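Local coordinates for protein 3-hydroxyacyl-CoA dehydrogenase (Archaeoglobus fulgidus, PDB 1ZEJ) that probably acts as an NAD-dependent dehydrogenase of the 3-hydroxyacyl-CoA dehydrogenase family, working as a homodimer, at residues Asn86-Val91 / Leu103-Ser108; Asp114-Leu119 / Ser123-Val128. One frame throughout, in Å; residues are numbered along the deposited sequence.

Overall arrangement
Both contacts lie in the NAD-binding domain, on the same side of the chain's centre. From the N terminus, contact 1 comes first. It closes the link from helix 85-96 to strand 103-105. The chain then passes through helix 112-116, and contact 2 closes the short loop from there to strand 125-130. The two are in series, neither nested nor crossed. Their centres are 8 Å apart. They meet in the sheet, where strands 103-105 and 125-130 are parallel neighbours. Probable hydrogen bonds join Ser105 O to Val128 N and Leu103 N to Arg124 O. Together they tie two successive helices to adjacent strands of the Rossmann-type fold.

Contact 1: residues Asn86-Val91 / Leu103-Ser108; sequences NTKVEV and LCSNTS
Lys88 meets the end of strand 103-105, at Ser105, and the residue just after it, Asn106, through one long side chain. Polar contacts come first. Lys88 NZ donates a hydrogen bond to the backbone O of Asn106, at 2.8 Å. The donor stands above the carbonyl plane, 48° out of it, and the C=O...N angle is 131°. Ser105 OG also lies close to Lys88 NZ, at 3.1 Å. Both side chains share a further partner: Lys88 NZ makes a salt bridge with Glu79, and Ser105 OG is hydrogen-bonded to the same carboxylate.

Non-bonded packing is slight. The lysine chain runs extended from the helix and bends only at its last torsion (chi4 -89°), which turns NZ toward the Asn106 carbonyl. On the way Lys88 CD passes Ser105 OG at 3.6 Å. Lys88 NZ lies 4.2 Å from Thr107 CA.

The contact joins helix 85-96 to the C-terminal end of strand 103-105 and the loop that begins at Asn106, within a beta-alpha-beta unit of the Rossmann-type domain. Lys88 and Ser108 are both predicted to bind NAD(+), so the contact probably lies at the edge of the cofactor site. The end of Lys88 is buried. The Asn106 carbonyl and the Glu79 carboxylate fix its position, and Glu79 joins Lys88 to Ser105.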
# COMPACT_ATOMS: atom_id res chain seq x y z
N ASN A 86 16.67 9.89 25.99
CA ASN A 86 17.08 10.79 27.07
C ASN A 86 16.84 12.28 26.75
O ASN A 86 16.48 13.07 27.64
CB ASN A 86 18.55 10.57 27.47
CG ASN A 86 18.83 9.16 27.95
OD1 ASN A 86 19.98 8.71 27.94
ND2 ASN A 86 17.78 8.45 28.38
N THR A 87 17.03 12.66 25.48
CA THR A 87 16.81 14.05 25.07
C THR A 87 15.33 14.40 25.19
O THR A 87 14.97 15.46 25.72
CB THR A 87 17.24 14.32 23.62
OG1 THR A 87 18.62 13.92 23.43
CG2 THR A 87 17.09 15.80 23.28
N LYS A 88 14.47 13.51 24.72
CA LYS A 88 13.02 13.75 24.80
C LYS A 88 12.55 13.79 26.24
O LYS A 88 11.82 14.70 26.63
CB LYS A 88 12.22 12.70 24.00
CG LYS A 88 12.41 12.87 22.49
CD LYS A 88 11.50 11.98 21.67
CE LYS A 88 11.55 12.33 20.16
NZ LYS A 88 10.51 13.38 19.81
N VAL A 89 13.01 12.83 27.04
CA VAL A 89 12.66 12.78 28.46
C VAL A 89 13.09 14.08 29.16
O VAL A 89 12.31 14.67 29.91
CB VAL A 89 13.28 11.52 29.10
CG1 VAL A 89 13.27 11.58 30.66
CG2 VAL A 89 12.54 10.33 28.60
N GLU A 90 14.30 14.53 28.89
CA GLU A 90 14.81 15.74 29.52
C GLU A 90 13.92 16.98 29.24
O GLU A 90 13.50 17.69 30.17
CB GLU A 90 16.25 15.98 29.08
CG GLU A 90 16.74 17.39 29.34
CD GLU A 90 18.21 17.54 29.15
OE1 GLU A 90 18.87 16.52 28.83
OE2 GLU A 90 18.71 18.68 29.35
N VAL A 91 13.58 17.20 27.98
CA VAL A 91 12.76 18.35 27.62
C VAL A 91 11.37 18.20 28.18
O VAL A 91 10.82 19.16 28.69
CB VAL A 91 12.66 18.44 26.06
CG1 VAL A 91 11.59 19.40 25.61
CG2 VAL A 91 14.00 18.83 25.48
N LEU A 103 0.86 16.96 26.75
CA LEU A 103 2.20 16.98 26.20
C LEU A 103 2.30 15.92 25.13
O LEU A 103 2.00 14.76 25.38
CB LEU A 103 3.23 16.66 27.27
CG LEU A 103 3.21 17.46 28.56
CD1 LEU A 103 4.31 16.93 29.48
CD2 LEU A 103 3.40 18.90 28.25
N CYS A 104 2.73 16.30 23.94
CA CYS A 104 2.61 15.46 22.75
C CYS A 104 3.97 15.33 22.09
O CYS A 104 4.39 16.28 21.46
CB CYS A 104 1.68 16.12 21.75
SG CYS A 104 0.04 16.42 22.34
N SER A 105 4.63 14.18 22.14
CA SER A 105 5.91 14.00 21.46
C SER A 105 5.72 13.53 20.00
O SER A 105 5.01 12.55 19.76
CB SER A 105 6.78 13.04 22.26
OG SER A 105 8.01 12.82 21.59
N ASN A 106 6.30 14.23 19.03
CA ASN A 106 6.36 13.75 17.65
C ASN A 106 7.49 12.74 17.65
O ASN A 106 8.67 13.10 17.67
CB ASN A 106 6.65 14.88 16.64
CG ASN A 106 6.68 14.39 15.15
OD1 ASN A 106 5.72 13.76 14.61
ND2 ASN A 106 7.78 14.71 14.47
N THR A 107 7.15 11.48 17.75
CA THR A 107 8.17 10.48 17.93
C THR A 107 8.04 9.58 16.71
O THR A 107 6.94 9.13 16.40
CB THR A 107 8.09 9.77 19.37
OG1 THR A 107 8.92 8.59 19.40
CG2 THR A 107 6.69 9.40 19.78
N SER A 108 9.13 9.41 15.98
CA SER A 108 9.17 8.51 14.81
C SER A 108 9.08 7.06 15.24
O SER A 108 8.19 6.34 14.80
CB SER A 108 10.46 8.71 14.00
OG SER A 108 10.35 9.77 13.06

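Contact 2: residues Asp114-Leu119 / Ser123-Val128; sequences DIAERL and SRFLGV
The ring of Phe125 packs obliquely against Ile115, Ala116 and Leu119. Each meets a different part of it. Ile115 CG2 sits by the far end of the ring, 3.4 Å from Phe125 CZ. Ala116 CB approaches one flank, 3.9 Å from Phe125 CD2. Leu119 CD1 comes to the root of the ring, 3.6 Å from Phe125 CG, and also touches Phe125 CB. The three aliphatic groups all lie to one side of the ring plane. Ile115 and Leu119 each cross the phenylalanine side chain at about a right angle.

The torsions explain the reach. Phe125 swings CG opposite the main-chain nitrogen (chi1 171°), and this carries the ring from the strand toward the helix. In Ile115 it is the CG2 branch that lies anti to the nitrogen, and this methyl does most of the touching.

A type I beta turn runs from Ala116 to Leu119 and brings Leu119 back to the ring. Arg118 braces this bend: its NH1 donates to Asp114 O at 2.8 Å and forms a salt bridge with Glu117 OE2 at 2.9 Å. Asp114 forms a salt bridge with Arg239 of the second subunit.

The contact joins helix 112-116 to strand 125-130 in a beta-alpha-beta unit of the Rossmann-type domain. Ile115 and Leu119 also pack on Leu92 of helix 85-96. No hydrogen bond crosses between the segments. The shape of the buried side chains, rather than any polar pairing, therefore sets how the helix sits on the strand here.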
# COMPACT_ATOMS: atom_id res chain seq x y z
N ASP A 114 8.24 3.99 26.79
CA ASP A 114 9.56 4.20 27.43
C ASP A 114 9.73 5.67 27.88
O ASP A 114 10.32 5.96 28.93
CB ASP A 114 10.70 3.80 26.51
CG ASP A 114 10.82 2.32 26.33
OD1 ASP A 114 10.08 1.50 26.93
OD2 ASP A 114 11.70 1.97 25.55
N ILE A 115 9.23 6.60 27.07
CA ILE A 115 9.20 7.99 27.47
C ILE A 115 8.28 8.21 28.69
O ILE A 115 8.70 8.78 29.72
CB ILE A 115 8.74 8.91 26.32
CG1 ILE A 115 9.78 8.90 25.20
CG2 ILE A 115 8.53 10.33 26.82
CD1 ILE A 115 9.24 9.47 23.89
N ALA A 116 7.05 7.72 28.59
CA ALA A 116 6.04 7.94 29.62
C ALA A 116 6.46 7.45 30.97
O ALA A 116 6.17 8.05 31.97
CB ALA A 116 4.77 7.23 29.23
N GLU A 117 7.14 6.33 31.02
CA GLU A 117 7.52 5.77 32.31
C GLU A 117 8.61 6.60 33.02
O GLU A 117 8.88 6.38 34.21
CB GLU A 117 7.87 4.29 32.19
CG GLU A 117 9.11 3.95 31.48
CD GLU A 117 9.29 2.43 31.31
OE1 GLU A 117 8.31 1.64 31.42
OE2 GLU A 117 10.41 2.04 30.99
N ARG A 118 9.22 7.56 32.29
CA ARG A 118 10.24 8.41 32.87
C ARG A 118 9.72 9.83 33.22
O ARG A 118 10.48 10.66 33.72
CB ARG A 118 11.43 8.45 31.93
CG ARG A 118 12.16 7.14 31.91
CD ARG A 118 13.00 6.96 30.66
NE ARG A 118 13.82 5.75 30.74
CZ ARG A 118 13.41 4.51 30.48
NH1 ARG A 118 12.15 4.22 30.10
NH2 ARG A 118 14.30 3.52 30.61
N LEU A 119 8.44 10.06 33.00
CA LEU A 119 7.78 11.32 33.35
C LEU A 119 7.11 11.23 34.71
O LEU A 119 6.68 10.17 35.16
CB LEU A 119 6.72 11.72 32.30
CG LEU A 119 7.17 11.79 30.86
CD1 LEU A 119 6.00 12.26 30.04
CD2 LEU A 119 8.40 12.71 30.65
N SER A 123 -0.11 10.65 32.65
CA SER A 123 -1.50 10.53 32.22
C SER A 123 -1.87 11.51 31.12
O SER A 123 -2.81 11.23 30.36
CB SER A 123 -2.48 10.65 33.37
OG SER A 123 -2.32 11.86 34.02
N ARG A 124 -1.14 12.62 31.00
CA ARG A 124 -1.44 13.64 29.98
C ARG A 124 -0.34 13.73 28.92
O ARG A 124 -0.23 14.72 28.21
CB ARG A 124 -1.75 15.00 30.63
CG ARG A 124 -0.72 15.47 31.61
CD ARG A 124 0.68 15.73 31.04
NE ARG A 124 1.50 16.23 32.13
CZ ARG A 124 1.70 17.51 32.41
NH1 ARG A 124 1.32 18.46 31.58
NH2 ARG A 124 2.37 17.84 33.48
N PHE A 125 0.42 12.65 28.76
CA PHE A 125 1.45 12.54 27.75
C PHE A 125 0.99 11.52 26.71
O PHE A 125 0.41 10.45 27.05
CB PHE A 125 2.77 12.00 28.34
CG PHE A 125 3.79 11.66 27.28
CD1 PHE A 125 4.38 12.66 26.55
CD2 PHE A 125 4.12 10.34 26.98
CE1 PHE A 125 5.28 12.38 25.52
CE2 PHE A 125 5.03 10.03 25.99
CZ PHE A 125 5.63 11.09 25.25
N LEU A 126 1.25 11.85 25.46
CA LEU A 126 1.03 10.90 24.39
C LEU A 126 1.89 11.24 23.19
O LEU A 126 2.52 12.31 23.14
CB LEU A 126 -0.46 10.86 24.08
CG LEU A 126 -1.28 11.78 23.19
CD1 LEU A 126 -2.75 11.82 23.61
CD2 LEU A 126 -0.72 13.09 22.84
N GLY A 127 1.93 10.34 22.23
CA GLY A 127 2.70 10.55 21.01
C GLY A 127 1.74 11.14 20.01
O GLY A 127 0.57 10.74 19.93
N VAL A 128 2.23 12.10 19.22
CA VAL A 128 1.45 12.59 18.04
C VAL A 128 2.40 12.58 16.86
O VAL A 128 3.33 13.43 16.80
CB VAL A 128 0.83 14.00 18.24
CG1 VAL A 128 0.19 14.51 17.01
CG2 VAL A 128 -0.18 14.01 19.33